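Local coordinates for protein peroxiredoxin (Clostridioides difficile, PDB 6TSB) that hydrolyses chitin through this family 18 glycoside hydrolase domain of a spore coat protein whose other part is probably a thiol-dependent peroxidase, at residues 206-211 / 259-264; 212-217 / 265-270. One frame throughout, in Å; residues are numbered along the deposited sequence.

Contact 1: 206-211 / 259-264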
loop_
_atom_site.group_PDB
_atom_site.type_symbol
_atom_site.label_atom_id
_atom_site.label_comp_id
_atom_site.label_asym_id
_atom_site.label_seq_id
_atom_site.Cartn_x
_atom_site.Cartn_y
_atom_site.Cartn_z
ATOM N N SER A 206 16.327 16.451 9.040
ATOM C CA SER A 206 15.469 16.569 7.841
ATOM C C SER A 206 14.081 16.079 8.212
ATOM O O SER A 206 13.651 15.096 7.609
ATOM C CB SER A 206 16.084 15.804 6.691
ATOM O OG SER A 206 16.914 14.737 7.138
ATOM N N TYR A 207 13.453 16.715 9.211
ATOM C CA TYR A 207 12.099 16.377 9.725
ATOM C C TYR A 207 11.552 17.578 10.481
ATOM O O TYR A 207 12.193 18.629 10.459
ATOM C CB TYR A 207 12.109 15.107 10.579
ATOM C CG TYR A 207 13.213 15.010 11.598
ATOM C CD1 TYR A 207 13.133 15.667 12.820
ATOM C CD2 TYR A 207 14.344 14.244 11.342
ATOM C CE1 TYR A 207 14.148 15.564 13.760
ATOM C CE2 TYR A 207 15.369 14.152 12.264
ATOM C CZ TYR A 207 15.275 14.819 13.470
ATOM O OH TYR A 207 16.309 14.732 14.345
ATOM N N ASP A 208 10.352 17.450 11.030
ATOM C CA ASP A 208 9.637 18.536 11.752
ATOM C C ASP A 208 9.347 19.730 10.837
ATOM O O ASP A 208 9.086 20.811 11.383
ATOM C CB ASP A 208 10.418 18.990 12.986
ATOM C CG ASP A 208 10.235 18.086 14.190
ATOM O OD1 ASP A 208 9.175 17.436 14.281
ATOM O OD2 ASP A 208 11.159 18.044 15.032
ATOM N N PHE A 209 9.309 19.565 9.512
ATOM C CA PHE A 209 9.004 20.685 8.578
ATOM C C PHE A 209 7.732 21.419 9.039
ATOM O O PHE A 209 7.694 22.662 8.861
ATOM C CB PHE A 209 8.937 20.207 7.118
ATOM C CG PHE A 209 10.202 19.566 6.568
ATOM C CD1 PHE A 209 11.430 19.715 7.196
ATOM C CD2 PHE A 209 10.161 18.793 5.422
ATOM C CE1 PHE A 209 12.577 19.129 6.676
ATOM C CE2 PHE A 209 11.304 18.192 4.911
ATOM C CZ PHE A 209 12.516 18.367 5.535
ATOM N N THR A 210 6.756 20.733 9.659
ATOM C CA THR A 210 5.434 21.327 10.045
ATOM C C THR A 210 5.313 21.648 11.542
ATOM O O THR A 210 4.207 22.044 11.953
ATOM C CB THR A 210 4.268 20.405 9.675
ATOM O OG1 THR A 210 4.542 19.118 10.228
ATOM C CG2 THR A 210 4.052 20.324 8.181
ATOM N N ALA A 211 6.394 21.526 12.314
ATOM C CA ALA A 211 6.454 21.789 13.774
ATOM C C ALA A 211 6.042 23.230 14.140
ATOM O O ALA A 211 5.650 23.437 15.300
ATOM C CB ALA A 211 7.842 21.481 14.276
ATOM N N PRO A 259 12.676 10.638 10.969
ATOM C CA PRO A 259 11.835 10.589 12.163
ATOM C C PRO A 259 11.185 9.209 12.335
ATOM O O PRO A 259 10.693 8.695 11.337
ATOM C CB PRO A 259 10.738 11.618 11.867
ATOM C CG PRO A 259 10.569 11.533 10.370
ATOM C CD PRO A 259 11.971 11.255 9.839
ATOM N N PHE A 260 11.223 8.648 13.555
ATOM C CA PHE A 260 10.546 7.385 13.939
ATOM C C PHE A 260 9.295 7.765 14.709
ATOM O O PHE A 260 8.861 7.038 15.585
ATOM C CB PHE A 260 11.472 6.487 14.748
ATOM C CG PHE A 260 12.495 5.744 13.935
ATOM C CD1 PHE A 260 12.656 5.970 12.579
ATOM C CD2 PHE A 260 13.333 4.830 14.538
ATOM C CE1 PHE A 260 13.616 5.264 11.857
ATOM C CE2 PHE A 260 14.284 4.121 13.820
ATOM C CZ PHE A 260 14.419 4.337 12.474
ATOM N N TYR A 261 8.761 8.926 14.388
ATOM C CA TYR A 261 7.464 9.410 14.902
ATOM C C TYR A 261 6.697 9.977 13.717
ATOM O O TYR A 261 7.326 10.177 12.669
ATOM C CB TYR A 261 7.633 10.505 15.958
ATOM C CG TYR A 261 8.393 11.730 15.509
ATOM C CD1 TYR A 261 9.775 11.739 15.487
ATOM C CD2 TYR A 261 7.730 12.891 15.143
ATOM C CE1 TYR A 261 10.484 12.856 15.076
ATOM C CE2 TYR A 261 8.419 14.026 14.756
ATOM C CZ TYR A 261 9.804 13.998 14.709
ATOM O OH TYR A 261 10.521 15.088 14.320
ATOM N N GLY A 262 5.399 10.203 13.917
ATOM C CA GLY A 262 4.489 10.916 13.011
ATOM C C GLY A 262 4.164 12.275 13.572
ATOM O O GLY A 262 4.172 12.393 14.795
ATOM N N ARG A 263 3.919 13.263 12.709
ATOM C CA ARG A 263 3.495 14.619 13.126
ATOM C C ARG A 263 2.327 15.073 12.248
ATOM O O ARG A 263 2.284 14.664 11.085
ATOM C CB ARG A 263 4.664 15.602 13.041
ATOM C CG ARG A 263 4.267 17.066 13.188
ATOM C CD ARG A 263 5.422 18.059 13.131
ATOM N NE ARG A 263 6.421 17.888 14.182
ATOM C CZ ARG A 263 6.290 18.306 15.442
ATOM N NH1 ARG A 263 5.191 18.928 15.844
ATOM N NH2 ARG A 263 7.262 18.087 16.307
ATOM N N LEU A 264 1.423 15.867 12.832
ATOM C CA LEU A 264 0.381 16.678 12.153
ATOM C C LEU A 264 0.446 18.091 12.751
ATOM O O LEU A 264 -0.086 18.312 13.865
ATOM C CB LEU A 264 -0.993 16.021 12.341
ATOM C CG LEU A 264 -2.169 16.693 11.627
ATOM C CD1 LEU A 264 -2.042 16.551 10.118
ATOM C CD2 LEU A 264 -3.503 16.124 12.106
HETATM O O HOH W 1 2.473 17.399 9.918
#
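Tyr207 and Tyr261 meet across the end of the barrel strands because each places CG between its backbone N and carbonyl carbon (chi1 46° and 58°), while a bend at chi3 (-61°) brings the Arg263 guanidinium to Asp208, beside the Tyr261 hydroxyl. The setting is the family 18 TIM barrel, and the Ser-Tyr-Asp sequence after strand 201-204 belongs to the Met-X-Tyr-Asp motif, which borders the substrate cleft in relatives; here a bound PEG lies beside Asp208. One oxygen does most of the work. Asp208 OD1 accepts from Tyr261 OH at 2.7 Å, the hydroxyl coming from above the carboxylate plane. Arg263 grips that oxygen side-on in a salt bridge, its NE 2.8 Å and its NH2 2.9 Å from OD1, with carboxylate and guanidinium steeply inclined. Three donors on one atom thus hold the carboxylate fast. Tyr207 CD1 lies 3.1 Å from Tyr261 OH, while Tyr207 CB slides past the Pro259 ring. Gln222 binds the backbone N of Asp208, and Trp332 of the second subunit packs on Tyr207. The methyl of Ala211 covers the guanidinium, CB lying 3.7 Å above the centre of one face of Arg263.

Contact 2: 212-217 / 265-270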
loop_
_atom_site.group_PDB
_atom_site.type_symbol
_atom_site.label_atom_id
_atom_site.label_comp_id
_atom_site.label_asym_id
_atom_site.label_seq_id
_atom_site.Cartn_x
_atom_site.Cartn_y
_atom_site.Cartn_z
ATOM N N GLY A 212 6.123 24.198 13.224
ATOM C CA GLY A 212 5.732 25.598 13.500
ATOM C C GLY A 212 4.405 26.024 12.871
ATOM O O GLY A 212 4.078 27.219 12.998
ATOM N N GLU A 213 3.644 25.108 12.249
ATOM C CA GLU A 213 2.406 25.421 11.470
ATOM C C GLU A 213 1.161 24.836 12.156
ATOM O O GLU A 213 1.264 23.711 12.690
ATOM C CB GLU A 213 2.519 24.848 10.054
ATOM C CG GLU A 213 3.769 25.284 9.303
ATOM C CD GLU A 213 3.943 26.787 9.190
ATOM O OE1 GLU A 213 2.936 27.480 8.945
ATOM O OE2 GLU A 213 5.080 27.259 9.380
ATOM N N THR A 214 0.030 25.563 12.122
ATOM C CA THR A 214 -1.343 25.066 12.465
ATOM C C THR A 214 -2.328 25.446 11.347
ATOM O O THR A 214 -1.927 26.206 10.442
ATOM C CB THR A 214 -1.826 25.566 13.836
ATOM O OG1 THR A 214 -1.034 26.681 14.252
ATOM C CG2 THR A 214 -1.769 24.488 14.895
ATOM N N GLY A 215 -3.561 24.923 11.402
ATOM C CA GLY A 215 -4.592 25.118 10.361
ATOM C C GLY A 215 -4.161 24.497 9.033
ATOM O O GLY A 215 -3.524 23.447 9.032
ATOM N N PRO A 216 -4.435 25.132 7.867
ATOM C CA PRO A 216 -4.236 24.471 6.573
ATOM C C PRO A 216 -2.785 23.997 6.419
ATOM O O PRO A 216 -2.590 22.823 6.216
ATOM C CB PRO A 216 -4.611 25.529 5.518
ATOM C CG PRO A 216 -4.538 26.854 6.265
ATOM C CD PRO A 216 -4.864 26.532 7.713
ATOM N N ASN A 217 -1.817 24.902 6.598
ATOM C CA ASN A 217 -0.371 24.641 6.350
ATOM C C ASN A 217 0.206 23.679 7.408
ATOM O O ASN A 217 1.363 23.246 7.238
ATOM C CB ASN A 217 0.428 25.944 6.234
ATOM C CG ASN A 217 0.782 26.295 4.802
ATOM O OD1 ASN A 217 0.746 25.446 3.909
ATOM N ND2 ASN A 217 1.152 27.545 4.579
ATOM N N GLY A 265 1.158 18.991 12.069
ATOM C CA GLY A 265 1.368 20.388 12.491
ATOM C C GLY A 265 2.102 20.474 13.814
ATOM O O GLY A 265 2.681 19.480 14.226
ATOM N N ALA A 266 2.040 21.629 14.472
ATOM C CA ALA A 266 2.739 21.911 15.749
ATOM C C ALA A 266 2.133 21.072 16.881
ATOM O O ALA A 266 2.835 20.823 17.863
ATOM C CB ALA A 266 2.666 23.390 16.063
ATOM N N THR A 267 0.879 20.648 16.734
ATOM C CA THR A 267 0.001 20.224 17.854
ATOM C C THR A 267 0.325 18.780 18.238
ATOM O O THR A 267 0.658 18.557 19.405
ATOM C CB THR A 267 -1.471 20.441 17.478
ATOM O OG1 THR A 267 -1.559 21.786 16.999
ATOM C CG2 THR A 267 -2.439 20.223 18.623
ATOM N N ILE A 268 0.243 17.843 17.294
ATOM C CA ILE A 268 0.152 16.387 17.605
ATOM C C ILE A 268 1.387 15.653 17.054
ATOM O O ILE A 268 1.807 15.928 15.920
ATOM C CB ILE A 268 -1.196 15.824 17.096
ATOM C CG1 ILE A 268 -1.087 15.148 15.731
ATOM C CG2 ILE A 268 -2.287 16.889 17.077
ATOM C CD1 ILE A 268 -0.589 13.719 15.786
ATOM N N THR A 269 1.968 14.759 17.851
ATOM C CA THR A 269 3.019 13.803 17.429
ATOM C C THR A 269 2.666 12.423 17.977
ATOM O O THR A 269 1.989 12.338 19.011
ATOM C CB THR A 269 4.426 14.206 17.897
ATOM O OG1 THR A 269 4.535 14.055 19.314
ATOM C CG2 THR A 269 4.792 15.623 17.523
ATOM N N ARG A 270 3.118 11.377 17.300
ATOM C CA ARG A 270 2.911 9.981 17.738
ATOM C C ARG A 270 4.194 9.214 17.436
ATOM O O ARG A 270 4.775 9.448 16.383
ATOM C CB ARG A 270 1.681 9.390 17.042
ATOM C CG ARG A 270 0.362 10.087 17.368
ATOM C CD ARG A 270 -0.114 9.919 18.804
ATOM N NE ARG A 270 -1.486 10.381 19.008
ATOM C CZ ARG A 270 -1.852 11.590 19.451
ATOM N NH1 ARG A 270 -0.965 12.528 19.740
ATOM N NH2 ARG A 270 -3.135 11.858 19.587
#
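Thr214 and Thr267 cross at about a right angle, methyl against hydroxyl: CG2 of Thr214 comes to 3.4 Å from OG1 of Thr267. The Thr267 oxygen lies opposite its own carbonyl carbon and beside its backbone N (chi1 -50°), which turns OG1 rather than CG2 to that methyl. Beside this pair Ala266 points its CB at the 212-217 segment, where it rests 3.7 Å from Glu213 O. The same carbonyl accepts the hydrogen bond of the contact, from Ala266 N at 2.8 Å, and the donor arrives nearly in line with C=O (161°). Gly265 permits the close approach: with a positive phi and no side chain, it lets its CA lie 3.3 Å from Glu213 O. The Glu213 carboxylate is turned off from the connection between the strands, and the residue packs instead on Leu232. This is the tight link of a beta hairpin: residues 265-267 join strand 254-264 to its antiparallel partner 268-271, whose Ile268 and Arg270 pack on Met306 of the second subunit, while the loop preceding helix 237-246 lies against the turn.

In the fold
From the N terminus the chain passes through the first five barrel strands before strand 201-204, then enters the long loop that supplies 206-211 and 212-217 in turn. Helix 237-246 follows, after which strand 254-264 brings back 259-264 and the hairpin brings back 265-270. Contacts 1 and 2 therefore cross, each closing a 47-residue loop that contains this helix. Their centres lie about 9 Å apart and they touch directly, with Gly262 N probably hydrogen-bonded to Arg270 O within the hairpin. Together they tie the loop to strand 254-264 and to the turn that follows it. Pro259 extends the sheet in parallel onto a strand of the second subunit, consistent with a barrel completed between chains.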